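Local coordinates for CdiI immunity protein (Cupriavidus taiwanensis, PDB 5T87) that probably protects the cell from its own contact-dependent growth inhibition toxin by binding the CdiA toxin domain as the cognate immunity protein, at residues A[6-11]-A[35-40]. Residues are numbered along the deposited sequence; the frame is centred on the assembly and turned at random. Where two conformers were deposited one is given.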
loop_
_atom_site.group_PDB
_atom_site.type_symbol
_atom_site.label_atom_id
_atom_site.label_comp_id
_atom_site.label_asym_id
_atom_site.label_seq_id
_atom_site.Cartn_x
_atom_site.Cartn_y
_atom_site.Cartn_z
ATOM N N GLN A 6 -10.889 -6.215 0.335
ATOM C CA GLN A 6 -11.265 -5.913 -1.050
ATOM C C GLN A 6 -10.005 -5.870 -1.897
ATOM O O GLN A 6 -9.104 -5.060 -1.664
ATOM C CB GLN A 6 -12.053 -4.601 -1.176
ATOM C CG GLN A 6 -13.028 -4.566 -2.362
ATOM C CD GLN A 6 -13.926 -3.315 -2.381
ATOM O OE1 GLN A 6 -14.889 -3.189 -1.599
ATOM N NE2 GLN A 6 -13.620 -2.389 -3.288
ATOM N N GLU A 7 -9.954 -6.794 -2.847
ATOM C CA GLU A 7 -8.945 -6.823 -3.869
ATOM C C GLU A 7 -9.324 -5.780 -4.909
ATOM O O GLU A 7 -10.448 -5.796 -5.403
ATOM C CB GLU A 7 -8.923 -8.196 -4.515
ATOM C CG GLU A 7 -7.751 -8.437 -5.446
ATOM C CD GLU A 7 -7.535 -9.912 -5.673
ATOM O OE1 GLU A 7 -6.427 -10.301 -6.088
ATOM O OE2 GLU A 7 -8.471 -10.691 -5.405
ATOM N N PRO A 8 -8.394 -4.873 -5.245
ATOM C CA PRO A 8 -8.662 -3.797 -6.197
ATOM C C PRO A 8 -9.173 -4.235 -7.575
ATOM O O PRO A 8 -8.592 -5.123 -8.196
ATOM C CB PRO A 8 -7.299 -3.132 -6.361
ATOM C CG PRO A 8 -6.557 -3.441 -5.115
ATOM C CD PRO A 8 -7.076 -4.734 -4.598
ATOM N N ALA A 9 -10.249 -3.595 -8.034
ATOM C CA ALA A 9 -10.745 -3.761 -9.402
ATOM C C ALA A 9 -9.821 -3.055 -10.378
ATOM O O ALA A 9 -9.187 -2.065 -10.025
ATOM C CB ALA A 9 -12.145 -3.179 -9.532
ATOM N N ARG A 10 -9.740 -3.576 -11.602
ATOM C CA ARG A 10 -8.992 -2.937 -12.685
ATOM C C ARG A 10 -9.872 -1.898 -13.384
ATOM O O ARG A 10 -10.839 -2.256 -14.058
ATOM C CB ARG A 10 -8.498 -3.983 -13.696
ATOM C CG ARG A 10 -8.251 -3.448 -15.108
ATOM C CD ARG A 10 -6.979 -2.613 -15.230
ATOM N NE ARG A 10 -6.858 -1.985 -16.546
ATOM C CZ ARG A 10 -5.758 -1.389 -16.990
ATOM N NH1 ARG A 10 -4.678 -1.348 -16.227
ATOM N NH2 ARG A 10 -5.739 -0.837 -18.197
ATOM N N ILE A 11 -9.529 -0.621 -13.211
ATOM C CA ILE A 11 -10.162 0.482 -13.944
ATOM C C ILE A 11 -9.340 0.780 -15.199
ATOM O O ILE A 11 -8.114 0.989 -15.103
ATOM C CB ILE A 11 -10.264 1.757 -13.097
ATOM C CG1 ILE A 11 -11.228 1.528 -11.923
ATOM C CG2 ILE A 11 -10.754 2.934 -13.944
ATOM C CD1 ILE A 11 -11.026 2.486 -10.764
ATOM N N ILE A 35 -4.171 1.921 -10.310
ATOM C CA ILE A 35 -2.836 2.377 -10.656
ATOM C C ILE A 35 -1.792 1.569 -9.896
ATOM O O ILE A 35 -0.851 1.052 -10.499
ATOM C CB ILE A 35 -2.664 3.885 -10.353
ATOM C CG1 ILE A 35 -3.447 4.717 -11.371
ATOM C CG2 ILE A 35 -1.202 4.288 -10.371
ATOM C CD1 ILE A 35 -3.732 6.128 -10.908
ATOM N N ALA A 36 -1.948 1.472 -8.583
ATOM C CA ALA A 36 -0.932 0.819 -7.767
ATOM C C ALA A 36 -0.700 -0.624 -8.188
ATOM O O ALA A 36 0.448 -1.032 -8.294
ATOM C CB ALA A 36 -1.290 0.883 -6.301
ATOM N N TYR A 37 -1.779 -1.361 -8.474
ATOM C CA TYR A 37 -1.711 -2.811 -8.712
ATOM C C TYR A 37 -1.525 -3.211 -10.167
ATOM O O TYR A 37 -0.953 -4.267 -10.428
ATOM C CB TYR A 37 -2.978 -3.538 -8.160
ATOM C CG TYR A 37 -2.930 -3.934 -6.694
ATOM C CD1 TYR A 37 -2.359 -3.086 -5.751
ATOM C CD2 TYR A 37 -3.500 -5.142 -6.241
ATOM C CE1 TYR A 37 -2.320 -3.427 -4.410
ATOM C CE2 TYR A 37 -3.482 -5.485 -4.883
ATOM C CZ TYR A 37 -2.878 -4.617 -3.972
ATOM O OH TYR A 37 -2.774 -4.869 -2.621
ATOM N N TYR A 38 -2.026 -2.404 -11.101
ATOM C CA TYR A 38 -2.103 -2.813 -12.521
ATOM C C TYR A 38 -1.381 -1.953 -13.579
ATOM O O TYR A 38 -1.129 -2.477 -14.653
ATOM C CB TYR A 38 -3.573 -3.002 -12.927
ATOM C CG TYR A 38 -4.340 -3.824 -11.915
ATOM C CD1 TYR A 38 -3.962 -5.140 -11.635
ATOM C CD2 TYR A 38 -5.417 -3.288 -11.209
ATOM C CE1 TYR A 38 -4.636 -5.899 -10.691
ATOM C CE2 TYR A 38 -6.098 -4.038 -10.262
ATOM C CZ TYR A 38 -5.706 -5.346 -10.001
ATOM O OH TYR A 38 -6.384 -6.114 -9.057
ATOM N N GLU A 39 -1.052 -0.684 -13.321
ATOM C CA GLU A 39 -0.350 0.138 -14.347
ATOM C C GLU A 39 1.163 -0.062 -14.270
ATOM O O GLU A 39 1.730 -0.179 -13.179
ATOM C CB GLU A 39 -0.700 1.632 -14.265
ATOM C CG GLU A 39 -2.197 1.958 -14.444
ATOM C CD GLU A 39 -2.762 1.624 -15.836
ATOM O OE1 GLU A 39 -1.992 1.724 -16.829
ATOM O OE2 GLU A 39 -3.979 1.274 -15.934
ATOM N N ASP A 40 1.801 -0.127 -15.434
ATOM C CA ASP A 40 3.237 -0.425 -15.526
ATOM C C ASP A 40 4.114 0.757 -15.872
ATOM O O ASP A 40 5.322 0.642 -15.810
ATOM C CB ASP A 40 3.473 -1.540 -16.560
ATOM C CG ASP A 40 3.053 -2.911 -16.046
ATOM O OD1 ASP A 40 2.897 -3.052 -14.812
ATOM O OD2 ASP A 40 2.887 -3.849 -16.866
HETATM O O HOH W 1 -3.114 -0.491 -18.702
#
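P8 lays the edge of its pyrrolidine ring on one face of the Y37 ring, and this is the close-packed end of the contact between residues 6-11 and 35-40. The proline CG stands 3.8 Å from the centroid of the Y37 ring and 15° off its normal, a CH-pi contact, while CD rests near the same ring's CE2. Next to this contact, P8 O accepts a hydrogen bond from Y38 OH at 2.6 Å, the hydroxyl oxygen lying 23° out of the carbonyl plane. Two consecutive tyrosines at the end of helix 25-38 thus grip one proline, one by its ring and the other by its carbonyl.

Toward solvent the packing gives way to charge. The R10 side chain runs back past Y38 in the opposite sense, its CG anti to the backbone N (chi1 155°), and a bend at chi2 helps carry the guanidinium toward E39. In the conformer described, R10 NH1 forms a salt bridge with E39 OE2 at 2.7 Å, and a water accepts from R10 NH2 and donates to E39 OE1. R10 has a second conformer, so this exposed link may be only partly occupied, whereas E39 as a whole is buried and its OE1 takes a further hydrogen bond from N13 ND2.

The contact lays the loop between strand 4-5 and helix 16-22 along the C-terminal end of helix 25-38. P8 and Y37 also pack on H46 of the CdiA toxin chain, placing the proline-tyrosine pair at the toxin interface; inward, I35 packs on helices 16-22 and 42-53, and A36 on helix 60-76.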